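Local coordinates for protein Cas13d (uncultured Ruminococcus sp, PDB 6IV9) that binds CRISPR RNA as an RNA-guided ribonuclease that uses two HEPN domains to mature its guide and to cleave target RNA, at residues L588-I593 with S630-L635; E646-E651 with T729-L734; L829-E834 with S850-V855. The protein carries 2 engineered substitutions. All coordinates share one frame; numbering follows the deposited sequence. Where two conformers were deposited one is given.

Contact 1 of 3, residues L588-I593 with S630-L635. With nucleotides of chain B.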
loop_
_atom_site.group_PDB
_atom_site.type_symbol
_atom_site.label_atom_id
_atom_site.label_comp_id
_atom_site.label_asym_id
_atom_site.label_seq_id
_atom_site.Cartn_x
_atom_site.Cartn_y
_atom_site.Cartn_z
ATOM N N LEU A 588 12.095 -14.952 21.079
ATOM C CA LEU A 588 13.094 -14.803 22.163
ATOM C C LEU A 588 14.280 -13.964 21.681
ATOM O O LEU A 588 14.728 -13.157 22.424
ATOM C CB LEU A 588 13.549 -16.192 22.611
ATOM C CG LEU A 588 12.719 -16.809 23.726
ATOM C CD1 LEU A 588 11.255 -16.847 23.369
ATOM C CD2 LEU A 588 13.226 -18.190 24.078
ATOM N N THR A 589 14.744 -14.182 20.460
ATOM C CA THR A 589 15.893 -13.439 19.893
ATOM C C THR A 589 15.585 -11.944 19.766
ATOM O O THR A 589 16.434 -11.154 20.079
ATOM C CB THR A 589 16.289 -14.029 18.537
ATOM O OG1 THR A 589 16.530 -15.419 18.696
ATOM C CG2 THR A 589 17.501 -13.367 17.933
ATOM N N ILE A 590 14.393 -11.582 19.311
ATOM C CA ILE A 590 14.067 -10.138 19.173
ATOM C C ILE A 590 14.059 -9.467 20.549
ATOM O O ILE A 590 14.376 -8.312 20.610
ATOM C CB ILE A 590 12.806 -9.879 18.319
ATOM C CG1 ILE A 590 12.933 -8.581 17.528
ATOM C CG2 ILE A 590 11.526 -9.919 19.122
ATOM C CD1 ILE A 590 11.888 -8.411 16.475
ATOM N N LEU A 591 13.576 -10.164 21.566
ATOM C CA LEU A 591 13.545 -9.629 22.948
ATOM C C LEU A 591 14.972 -9.477 23.480
ATOM O O LEU A 591 15.262 -8.484 24.103
ATOM C CB LEU A 591 12.740 -10.595 23.807
ATOM C CG LEU A 591 11.290 -10.222 24.080
ATOM C CD1 LEU A 591 10.757 -9.101 23.219
ATOM C CD2 LEU A 591 10.382 -11.422 24.089
ATOM N N GLY A 592 15.827 -10.449 23.182
ATOM C CA GLY A 592 17.222 -10.484 23.645
ATOM C C GLY A 592 17.496 -11.770 24.398
ATOM O O GLY A 592 16.903 -11.982 25.425
ATOM N N ILE A 593 18.382 -12.587 23.850
ATOM C CA ILE A 593 18.715 -13.924 24.406
ATOM C C ILE A 593 20.178 -14.232 24.091
ATOM O O ILE A 593 20.758 -13.564 23.245
ATOM C CB ILE A 593 17.772 -14.971 23.789
ATOM C CG1 ILE A 593 17.636 -16.221 24.653
ATOM C CG2 ILE A 593 18.202 -15.324 22.388
ATOM C CD1 ILE A 593 16.554 -16.138 25.669
ATOM N N SER A 630 1.307 -8.238 14.605
ATOM C CA SER A 630 1.552 -7.925 13.179
ATOM C C SER A 630 2.849 -7.119 13.054
ATOM O O SER A 630 3.464 -7.158 12.019
ATOM C CB SER A 630 0.386 -7.240 12.555
ATOM O OG SER A 630 0.109 -6.035 13.202
ATOM N N ARG A 631 3.176 -6.338 14.075
ATOM C CA ARG A 631 4.425 -5.542 14.064
ATOM C C ARG A 631 5.643 -6.462 14.117
ATOM O O ARG A 631 6.596 -6.191 13.436
ATOM C CB ARG A 631 4.359 -4.503 15.176
ATOM C CG ARG A 631 3.357 -3.427 14.815
ATOM C CD ARG A 631 2.856 -2.535 15.895
ATOM N NE ARG A 631 1.753 -1.780 15.355
ATOM C CZ ARG A 631 1.048 -0.927 16.054
ATOM N NH1 ARG A 631 0.116 -0.212 15.466
ATOM N NH2 ARG A 631 1.267 -0.801 17.343
ATOM N N PHE A 632 5.585 -7.487 14.956
ATOM C CA PHE A 632 6.671 -8.487 15.040
ATOM C C PHE A 632 6.782 -9.210 13.696
ATOM O O PHE A 632 7.850 -9.360 13.190
ATOM C CB PHE A 632 6.349 -9.503 16.131
ATOM C CG PHE A 632 7.221 -10.728 16.125
ATOM C CD1 PHE A 632 8.529 -10.658 16.555
ATOM C CD2 PHE A 632 6.739 -11.949 15.696
ATOM C CE1 PHE A 632 9.333 -11.779 16.552
ATOM C CE2 PHE A 632 7.547 -13.070 15.696
ATOM C CZ PHE A 632 8.838 -12.979 16.127
ATOM N N VAL A 633 5.646 -9.586 13.121
ATOM C CA VAL A 633 5.669 -10.321 11.830
ATOM C C VAL A 633 6.314 -9.438 10.757
ATOM O O VAL A 633 7.088 -9.931 9.988
ATOM C CB VAL A 633 4.260 -10.780 11.436
ATOM C CG1 VAL A 633 4.226 -11.297 10.017
ATOM C CG2 VAL A 633 3.734 -11.812 12.406
ATOM N N TYR A 634 5.982 -8.157 10.761
ATOM C CA TYR A 634 6.563 -7.218 9.778
ATOM C C TYR A 634 8.086 -7.183 9.948
ATOM O O TYR A 634 8.777 -7.228 8.980
ATOM C CB TYR A 634 5.963 -5.824 9.979
ATOM C CG TYR A 634 6.359 -4.833 8.922
ATOM C CD1 TYR A 634 7.562 -4.162 8.993
ATOM C CD2 TYR A 634 5.549 -4.585 7.834
ATOM C CE1 TYR A 634 7.942 -3.257 8.026
ATOM C CE2 TYR A 634 5.919 -3.688 6.852
ATOM C CZ TYR A 634 7.123 -3.025 6.944
ATOM O OH TYR A 634 7.524 -2.157 5.988
ATOM N N LEU A 635 8.561 -7.116 11.184
ATOM C CA LEU A 635 10.016 -7.048 11.449
ATOM C C LEU A 635 10.712 -8.328 10.990
ATOM O O LEU A 635 11.750 -8.240 10.431
ATOM C CB LEU A 635 10.227 -6.802 12.942
ATOM C CG LEU A 635 9.903 -5.389 13.403
ATOM C CD1 LEU A 635 9.756 -5.324 14.909
ATOM C CD2 LEU A 635 10.972 -4.428 12.939
ATOM P P A B 40 -5.416 2.436 21.403
ATOM O OP1 A B 40 -6.511 3.005 22.223
ATOM O OP2 A B 40 -5.026 0.998 21.513
ATOM O "O5'" A B 40 -5.784 2.683 19.862
ATOM C "C5'" A B 40 -6.294 1.607 19.030
ATOM C "C4'" A B 40 -5.594 1.578 17.696
ATOM O "O4'" A B 40 -4.335 0.879 17.812
ATOM C "C3'" A B 40 -6.262 0.738 16.618
ATOM O "O3'" A B 40 -7.447 1.254 16.056
ATOM C "C2'" A B 40 -5.148 0.585 15.594
ATOM O "O2'" A B 40 -5.053 1.610 14.618
ATOM C "C1'" A B 40 -3.921 0.493 16.508
ATOM N N9 A B 40 -3.288 -0.828 16.567
ATOM C C8 A B 40 -2.975 -1.595 17.665
ATOM N N7 A B 40 -2.349 -2.711 17.367
ATOM C C5 A B 40 -2.256 -2.683 15.981
ATOM C C6 A B 40 -1.678 -3.565 15.049
ATOM N N6 A B 40 -1.091 -4.714 15.385
ATOM N N1 A B 40 -1.734 -3.226 13.739
ATOM C C2 A B 40 -2.325 -2.076 13.399
ATOM N N3 A B 40 -2.903 -1.165 14.181
ATOM C C4 A B 40 -2.826 -1.527 15.476
ATOM P P U B 39 -0.405 2.096 18.421
ATOM O OP1 U B 39 -0.068 0.931 19.208
ATOM O OP2 U B 39 -0.980 1.857 17.067
ATOM O "O5'" U B 39 -1.330 3.169 19.107
ATOM C "C5'" U B 39 -1.207 3.443 20.513
ATOM C "C4'" U B 39 -2.185 4.532 20.889
ATOM O "O4'" U B 39 -1.975 5.702 20.048
ATOM C "C3'" U B 39 -3.650 4.213 20.666
ATOM O "O3'" U B 39 -4.104 3.327 21.663
ATOM C "C2'" U B 39 -4.263 5.613 20.641
ATOM O "O2'" U B 39 -4.367 6.331 21.853
ATOM C "C1'" U B 39 -3.221 6.352 19.811
ATOM N N1 U B 39 -3.485 6.314 18.367
ATOM C C2 U B 39 -4.504 7.113 17.879
ATOM O O2 U B 39 -5.206 7.802 18.600
ATOM N N3 U B 39 -4.681 7.050 16.518
ATOM C C4 U B 39 -3.956 6.294 15.615
ATOM O O4 U B 39 -4.226 6.351 14.419
ATOM C C5 U B 39 -2.922 5.498 16.200
ATOM C C6 U B 39 -2.727 5.534 17.523
ATOM P P U B 38 1.284 2.893 12.553
ATOM O OP1 U B 38 2.389 2.650 11.685
ATOM O OP2 U B 38 0.191 1.966 12.693
ATOM O "O5'" U B 38 1.948 3.111 13.981
ATOM C "C5'" U B 38 1.134 3.209 15.088
ATOM C "C4'" U B 38 1.928 3.782 16.243
ATOM O "O4'" U B 38 2.472 5.060 15.839
ATOM C "C3'" U B 38 1.035 4.098 17.425
ATOM O "O3'" U B 38 0.972 2.921 18.236
ATOM C "C2'" U B 38 1.764 5.257 18.104
ATOM O "O2'" U B 38 2.857 4.819 18.878
ATOM C "C1'" U B 38 2.352 5.986 16.906
ATOM N N1 U B 38 1.543 7.125 16.463
ATOM C C2 U B 38 2.227 8.189 15.899
ATOM O O2 U B 38 3.448 8.197 15.778
ATOM N N3 U B 38 1.428 9.226 15.464
ATOM C C4 U B 38 0.036 9.291 15.516
ATOM O O4 U B 38 -0.555 10.289 15.072
ATOM C C5 U B 38 -0.595 8.117 16.065
ATOM C C6 U B 38 0.166 7.101 16.511
#
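Ile590 meets Phe632 and Leu635 from the last turn of helix 581-591, and it alone carries this segment's side of the contact. The residues ahead of it serve other neighbours: Leu588 packs on Phe699, while Thr589 lies on Ala641 and Gln642 of helix 641-647. At Ile590 the branches divide the work. Methyl CG2, set between the backbone N and the carbonyl carbon, comes in at the edge of the Phe632 ring, near its plane, with CG2 3.9 Å from Phe632 CE1. The other branch ends in CD1, which lies 4.0 Å from Phe632 CD1 and 4.1 Å from Leu635 CD1. Ile590 thus fills the angle between the ring and the leucine, crossing the Leu635 side chain at about a right angle. Phe632 reaches it because its CG is anti to the backbone N (chi1 168°), which swings the ring toward helix 581-591. Leu591 turns instead to Ile622 and Val626 of helix 617-627. Gly592 then ends the helix at positive phi, its N still bonded to Leu588 O. Within this all-helical part of Cas13d, the contact is a small apolar join between the end of one helix and the start of another, and the second helix, 630-638, also carries crRNA contacts. Ser630 OG accepts a hydrogen bond from N6 of A40 of chain B at 2.8 Å, nearly straight at 168°. Arg631, extended from CG to NE, grips the U39 phosphate of chain B with two nitrogens: NH1 to OP2 at 2.8 Å and NH2 to OP1 at 2.9 Å. One face of its guanidinium lies under the A40 base, with C5 3.5 Å above the plane and offset toward the rim, so the phosphate and the base together fix its rotation.

Contact 2 of 3, residues E646-E651 with T729-L734. With nucleotides of chain B.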
loop_
_atom_site.group_PDB
_atom_site.type_symbol
_atom_site.label_atom_id
_atom_site.label_comp_id
_atom_site.label_asym_id
_atom_site.label_seq_id
_atom_site.Cartn_x
_atom_site.Cartn_y
_atom_site.Cartn_z
ATOM N N GLU A 646 19.910 -5.607 18.222
ATOM C CA GLU A 646 21.169 -4.822 18.319
ATOM C C GLU A 646 20.922 -3.356 17.958
ATOM O O GLU A 646 21.455 -2.487 18.609
ATOM C CB GLU A 646 22.264 -5.427 17.458
ATOM C CG GLU A 646 22.710 -6.775 17.970
ATOM C CD GLU A 646 23.170 -6.789 19.417
ATOM O OE1 GLU A 646 24.131 -6.074 19.740
ATOM O OE2 GLU A 646 22.561 -7.517 20.213
ATOM N N VAL A 647 20.110 -3.117 16.935
ATOM C CA VAL A 647 19.794 -1.728 16.503
ATOM C C VAL A 647 19.071 -1.007 17.633
ATOM O O VAL A 647 19.299 0.156 17.796
ATOM C CB VAL A 647 18.988 -1.667 15.202
ATOM C CG1 VAL A 647 18.512 -0.257 14.940
ATOM C CG2 VAL A 647 19.803 -2.179 14.041
ATOM N N ALA A 648 18.301 -1.740 18.435
ATOM C CA ALA A 648 17.515 -1.185 19.561
ATOM C C ALA A 648 18.427 -0.635 20.656
ATOM O O ALA A 648 17.941 0.049 21.515
ATOM C CB ALA A 648 16.580 -2.206 20.137
ATOM N N LYS A 649 19.702 -0.989 20.622
ATOM C CA LYS A 649 20.657 -0.525 21.660
ATOM C C LYS A 649 21.125 0.889 21.344
ATOM O O LYS A 649 21.746 1.502 22.186
ATOM C CB LYS A 649 21.837 -1.486 21.759
ATOM C CG LYS A 649 21.486 -2.805 22.413
ATOM C CD LYS A 649 22.570 -3.804 22.306
ATOM C CE LYS A 649 22.099 -5.165 22.751
ATOM N NZ LYS A 649 23.197 -6.154 22.717
ATOM N N ASN A 650 20.787 1.371 20.165
ATOM C CA ASN A 650 21.227 2.711 19.741
ATOM C C ASN A 650 20.204 3.746 20.201
ATOM O O ASN A 650 19.222 3.928 19.534
ATOM C CB ASN A 650 21.397 2.733 18.235
ATOM C CG ASN A 650 22.099 3.982 17.790
ATOM O OD1 ASN A 650 21.824 5.057 18.306
ATOM N ND2 ASN A 650 23.022 3.832 16.871
ATOM N N GLU A 651 20.504 4.439 21.289
ATOM C CA GLU A 651 19.557 5.425 21.856
ATOM C C GLU A 651 19.260 6.552 20.868
ATOM O O GLU A 651 18.175 7.063 20.904
ATOM C CB GLU A 651 20.014 5.879 23.237
ATOM C CG GLU A 651 19.840 4.778 24.256
ATOM C CD GLU A 651 20.422 5.099 25.614
ATOM O OE1 GLU A 651 19.660 5.384 26.511
ATOM O OE2 GLU A 651 21.635 5.066 25.739
ATOM N N THR A 729 6.619 -1.740 18.511
ATOM C CA THR A 729 6.133 -0.573 17.742
ATOM C C THR A 729 7.312 0.306 17.328
ATOM O O THR A 729 7.383 0.675 16.185
ATOM C CB THR A 729 5.137 0.258 18.553
ATOM O OG1 THR A 729 4.029 -0.565 18.876
ATOM C CG2 THR A 729 4.659 1.480 17.810
ATOM N N VAL A 730 8.225 0.584 18.237
ATOM C CA VAL A 730 9.341 1.495 17.873
ATOM C C VAL A 730 10.213 0.886 16.768
ATOM O O VAL A 730 10.553 1.572 15.847
ATOM C CB VAL A 730 10.157 1.857 19.126
ATOM C CG1 VAL A 730 11.477 2.489 18.771
ATOM C CG2 VAL A 730 9.359 2.730 20.071
ATOM N N MET A 731 10.596 -0.372 16.907
ATOM C CA MET A 731 11.436 -1.024 15.876
ATOM C C MET A 731 10.653 -1.141 14.558
ATOM O O MET A 731 11.221 -0.942 13.528
ATOM C CB MET A 731 11.969 -2.371 16.365
ATOM C CG MET A 731 12.771 -2.247 17.641
ATOM S SD MET A 731 13.908 -0.834 17.731
ATOM C CE MET A 731 15.068 -1.235 16.437
ATOM N N TYR A 732 9.370 -1.449 14.638
ATOM C CA TYR A 732 8.524 -1.580 13.430
ATOM C C TYR A 732 8.474 -0.241 12.690
ATOM O O TYR A 732 8.675 -0.217 11.513
ATOM C CB TYR A 732 7.124 -2.029 13.836
ATOM C CG TYR A 732 6.021 -1.668 12.884
ATOM C CD1 TYR A 732 5.816 -2.370 11.718
ATOM C CD2 TYR A 732 5.166 -0.624 13.167
ATOM C CE1 TYR A 732 4.803 -2.031 10.848
ATOM C CE2 TYR A 732 4.152 -0.268 12.306
ATOM C CZ TYR A 732 3.967 -0.980 11.144
ATOM O OH TYR A 732 2.958 -0.655 10.311
ATOM N N LEU A 733 8.301 0.853 13.422
ATOM C CA LEU A 733 8.204 2.195 12.796
ATOM C C LEU A 733 9.502 2.469 12.028
ATOM O O LEU A 733 9.444 2.961 10.925
ATOM C CB LEU A 733 8.035 3.200 13.933
ATOM C CG LEU A 733 6.707 3.931 14.066
ATOM C CD1 LEU A 733 5.575 3.323 13.286
ATOM C CD2 LEU A 733 6.348 4.190 15.507
ATOM N N LEU A 734 10.636 2.120 12.610
ATOM C CA LEU A 734 11.920 2.363 11.917
ATOM C C LEU A 734 12.028 1.534 10.633
ATOM O O LEU A 734 12.294 2.106 9.604
ATOM C CB LEU A 734 13.045 1.984 12.878
ATOM C CG LEU A 734 14.431 1.934 12.259
ATOM C CD1 LEU A 734 14.873 3.309 11.818
ATOM C CD2 LEU A 734 15.428 1.329 13.219
ATOM P P U B 38 1.284 2.893 12.553
ATOM O OP1 U B 38 2.389 2.650 11.685
ATOM O OP2 U B 38 0.191 1.966 12.693
ATOM O "O5'" U B 38 1.948 3.111 13.981
ATOM C "C5'" U B 38 1.134 3.209 15.088
ATOM C "C4'" U B 38 1.928 3.782 16.243
ATOM O "O4'" U B 38 2.472 5.060 15.839
ATOM C "C3'" U B 38 1.035 4.098 17.425
ATOM O "O3'" U B 38 0.972 2.921 18.236
ATOM C "C2'" U B 38 1.764 5.257 18.104
ATOM O "O2'" U B 38 2.857 4.819 18.878
ATOM C "C1'" U B 38 2.352 5.986 16.906
ATOM N N1 U B 38 1.543 7.125 16.463
ATOM C C2 U B 38 2.227 8.189 15.899
ATOM O O2 U B 38 3.448 8.197 15.778
ATOM N N3 U B 38 1.428 9.226 15.464
ATOM C C4 U B 38 0.036 9.291 15.516
ATOM O O4 U B 38 -0.555 10.289 15.072
ATOM C C5 U B 38 -0.595 8.117 16.065
ATOM C C6 U B 38 0.166 7.101 16.511
#
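Beside Met731, which meets Val647 and Ala648 across the contact, the ring of Tyr732 turns an edge to the RNA: OP1 of U38 of chain B lies near the ring plane, 3.5 Å from Tyr732 CE2. The same ring makes an edge-to-face pair with Tyr634. On the other segment the Glu646 carboxylate is bridged by Lys649; NZ meets OE2 on its syn side at 2.9 Å, 23° out of the carboxylate plane, with a weaker bond to OE1. The contact itself is apolar. Met731 bends at chi2 and chi3, a hook that brings SD to within 3.8 Å of Ala648 CB and sets CE 3.9 Å from Val647 CG1. Val647 CG1, anti to the backbone N (chi1 171°), touches both that methyl and Leu734 CD2, at 3.9 Å from the latter. A type I turn from Val647 to Asn650 follows, and Asn650 N-caps the next helix through OD1 to Val653 N. On the RNA side, Leu733 CD1 comes 3.6 Å from U38 OP1 and Thr729 CG2 packs on the ribose. Through Val647 and Ala648, the turn between helices 641-647 and 651-660 packs on the long helix 713-760, with Ile694 of helix 683-696 touching Ala648 and Val730, and with Leu835 and Lys836 of helix 835-838 at Leu734 and Val647.

Contact 3 of 3, residues L829-E834 with S850-V855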
loop_
_atom_site.group_PDB
_atom_site.type_symbol
_atom_site.label_atom_id
_atom_site.label_comp_id
_atom_site.label_asym_id
_atom_site.label_seq_id
_atom_site.Cartn_x
_atom_site.Cartn_y
_atom_site.Cartn_z
ATOM N N LEU A 829 16.599 -4.297 -1.348
ATOM C CA LEU A 829 16.365 -3.737 0.004
ATOM C C LEU A 829 17.628 -3.868 0.859
ATOM O O LEU A 829 17.519 -4.121 2.021
ATOM C CB LEU A 829 15.149 -4.392 0.659
ATOM C CG LEU A 829 13.826 -3.743 0.272
ATOM C CD1 LEU A 829 13.483 -4.041 -1.166
ATOM C CD2 LEU A 829 12.699 -4.157 1.190
ATOM N N THR A 830 18.780 -3.584 0.266
ATOM C CA THR A 830 20.091 -3.692 0.951
ATOM C C THR A 830 20.153 -2.755 2.156
ATOM O O THR A 830 20.743 -3.112 3.139
ATOM C CB THR A 830 21.234 -3.402 -0.016
ATOM O OG1 THR A 830 21.060 -4.317 -1.082
ATOM C CG2 THR A 830 22.589 -3.554 0.631
ATOM N N VAL A 831 19.535 -1.595 2.061
ATOM C CA VAL A 831 19.596 -0.644 3.196
ATOM C C VAL A 831 18.946 -1.304 4.405
ATOM O O VAL A 831 19.449 -1.156 5.481
ATOM C CB VAL A 831 18.885 0.665 2.835
ATOM C CG1 VAL A 831 18.575 1.490 4.058
ATOM C CG2 VAL A 831 19.671 1.465 1.817
ATOM N N VAL A 832 17.799 -1.930 4.208
ATOM C CA VAL A 832 17.110 -2.602 5.340
ATOM C C VAL A 832 17.940 -3.791 5.797
ATOM O O VAL A 832 18.145 -3.948 6.967
ATOM C CB VAL A 832 15.677 -3.011 4.987
ATOM C CG1 VAL A 832 15.027 -3.711 6.157
ATOM C CG2 VAL A 832 14.883 -1.792 4.591
ATOM N N ARG A 833 18.333 -4.626 4.844
ATOM C CA ARG A 833 19.361 -5.710 5.221
ATOM C C ARG A 833 20.649 -5.459 5.973
ATOM O O ARG A 833 20.893 -6.140 6.928
ATOM C CB ARG A 833 19.679 -6.523 3.964
ATOM C CG ARG A 833 20.458 -7.791 4.261
ATOM C CD ARG A 833 20.660 -8.634 3.030
ATOM N NE ARG A 833 19.548 -9.556 2.900
ATOM C CZ ARG A 833 19.495 -10.750 3.473
ATOM N NH1 ARG A 833 20.609 -11.366 3.817
ATOM N NH2 ARG A 833 18.328 -11.323 3.697
ATOM N N GLU A 834 21.272 -4.327 5.663
ATOM C CA GLU A 834 22.570 -3.876 6.216
ATOM C C GLU A 834 22.395 -2.739 7.225
ATOM O O GLU A 834 23.373 -2.152 7.583
ATOM C CB GLU A 834 23.407 -3.389 5.037
ATOM C CG GLU A 834 23.652 -4.441 3.987
ATOM C CD GLU A 834 24.493 -5.598 4.473
ATOM O OE1 GLU A 834 25.509 -5.343 5.099
ATOM O OE2 GLU A 834 24.126 -6.743 4.223
ATOM N N SER A 850 17.585 10.803 5.607
ATOM C CA SER A 850 19.040 10.837 5.903
ATOM C C SER A 850 19.559 9.471 6.359
ATOM O O SER A 850 20.674 9.155 6.054
ATOM C CB SER A 850 19.469 11.963 6.790
ATOM O OG SER A 850 18.709 11.982 7.949
ATOM N N ILE A 851 18.772 8.722 7.116
ATOM C CA ILE A 851 19.252 7.379 7.530
ATOM C C ILE A 851 19.416 6.516 6.286
ATOM O O ILE A 851 20.421 5.913 6.131
ATOM C CB ILE A 851 18.264 6.717 8.496
ATOM C CG1 ILE A 851 18.140 7.495 9.801
ATOM C CG2 ILE A 851 18.636 5.270 8.725
ATOM C CD1 ILE A 851 17.034 7.013 10.682
ATOM N N TYR A 852 18.420 6.530 5.418
ATOM C CA TYR A 852 18.450 5.649 4.235
ATOM C C TYR A 852 19.654 5.974 3.354
ATOM O O TYR A 852 20.356 5.087 2.966
ATOM C CB TYR A 852 17.175 5.908 3.436
ATOM C CG TYR A 852 17.075 5.148 2.146
ATOM C CD1 TYR A 852 16.509 3.892 2.101
ATOM C CD2 TYR A 852 17.522 5.688 0.966
ATOM C CE1 TYR A 852 16.411 3.184 0.922
ATOM C CE2 TYR A 852 17.436 4.995 -0.222
ATOM C CZ TYR A 852 16.883 3.737 -0.247
ATOM O OH TYR A 852 16.792 3.077 -1.418
ATOM N N HIS A 853 19.854 7.245 3.062
ATOM C CA HIS A 853 20.982 7.656 2.190
ATOM C C HIS A 853 22.338 7.369 2.852
ATOM O O HIS A 853 23.251 6.990 2.154
ATOM C CB HIS A 853 20.738 9.049 1.626
ATOM C CG HIS A 853 19.702 9.018 0.561
ATOM N ND1 HIS A 853 19.890 8.372 -0.617
ATOM C CD2 HIS A 853 18.449 9.495 0.525
ATOM C CE1 HIS A 853 18.816 8.481 -1.343
ATOM N NE2 HIS A 853 17.925 9.145 -0.667
ATOM N N TYR A 854 22.455 7.575 4.154
ATOM C CA TYR A 854 23.763 7.273 4.771
ATOM C C TYR A 854 24.069 5.778 4.638
ATOM O O TYR A 854 25.118 5.420 4.193
ATOM C CB TYR A 854 23.804 7.704 6.235
ATOM C CG TYR A 854 25.101 7.288 6.869
ATOM C CD1 TYR A 854 26.252 8.015 6.649
ATOM C CD2 TYR A 854 25.200 6.127 7.612
ATOM C CE1 TYR A 854 27.461 7.617 7.176
ATOM C CE2 TYR A 854 26.403 5.711 8.147
ATOM C CZ TYR A 854 27.536 6.463 7.927
ATOM O OH TYR A 854 28.723 6.066 8.435
ATOM N N VAL A 855 23.118 4.932 4.989
ATOM C CA VAL A 855 23.329 3.464 4.897
ATOM C C VAL A 855 23.567 3.091 3.437
ATOM O O VAL A 855 24.456 2.333 3.166
ATOM C CB VAL A 855 22.141 2.689 5.494
ATOM C CG1 VAL A 855 22.277 1.199 5.289
ATOM C CG2 VAL A 855 21.922 3.023 6.953
#
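A CH-pi contact links Val831 to Tyr852: methyl CG2 stands over one face of the ring, 4.1 Å from its centroid and 23° off the normal, displaced toward the rim. With chi1 at 177° the ring of Tyr852 is carried away from its own backbone N and brought beside Val831, and the two side chains cross at about a right angle. Two apolar contacts, both made by Val831 CG1, accompany it. Val831 CG1 lies 3.7 Å from Tyr852 CD1 and 3.9 Å from Val855 CG1, so both methyls of Val831 touch the ring while CG1 also reaches the valine a turn further along. The backbone takes part too, since Val855 CG1 packs 3.7 Å from Val831 O. That closeness agrees with the tight approach of the chains here, where the CA atoms of Val831 and Val855 are 5.8 Å apart. Segment 829-834 begins directly after the R-X4-H signature of what is, by family, the second HEPN domain, where an alanine, probably one of the two engineered substitutions, stands in place of the motif arginine. There Leu829, at positive phi, is the C-prime residue of a Schellman motif that ends helix 816-827, and the short helix 830-833 restarts from it. Polar links hold the partner helix 848-861 from outside the contact. Tyr852 OH is hydrogen-bonded to Asn742 OD1, and its ring meets that of Tyr745 with the planes about 15° apart. His853 NE2 bonds Tyr745 OH, tying both aromatic residues to helix 713-760. Away from the contact, Leu829 rests on Thr188, Asn189 and Tyr192 of helix 168-197.

Overall arrangement
The contacts follow one another along the chain without overlap. Contacts 1 and 2 have centres about 11 Å apart and touch directly: helix 630-638 of contact 1 packs on helix 713-760 of contact 2, and Arg631 makes a weak hydrogen bond to Thr729. Together they line the path of nucleotides U38 to A40 of chain B. Contact 3 lies apart, its centre about 14 Å from that of contact 2 and about 20 Å from that of contact 1, with its nearest atom about 11 Å from the RNA. Helix 713-760 supplies one side of contact 2 and borders contacts 1 and 3, so it spans from the crRNA-binding surface to the region next to the probable HEPN signature.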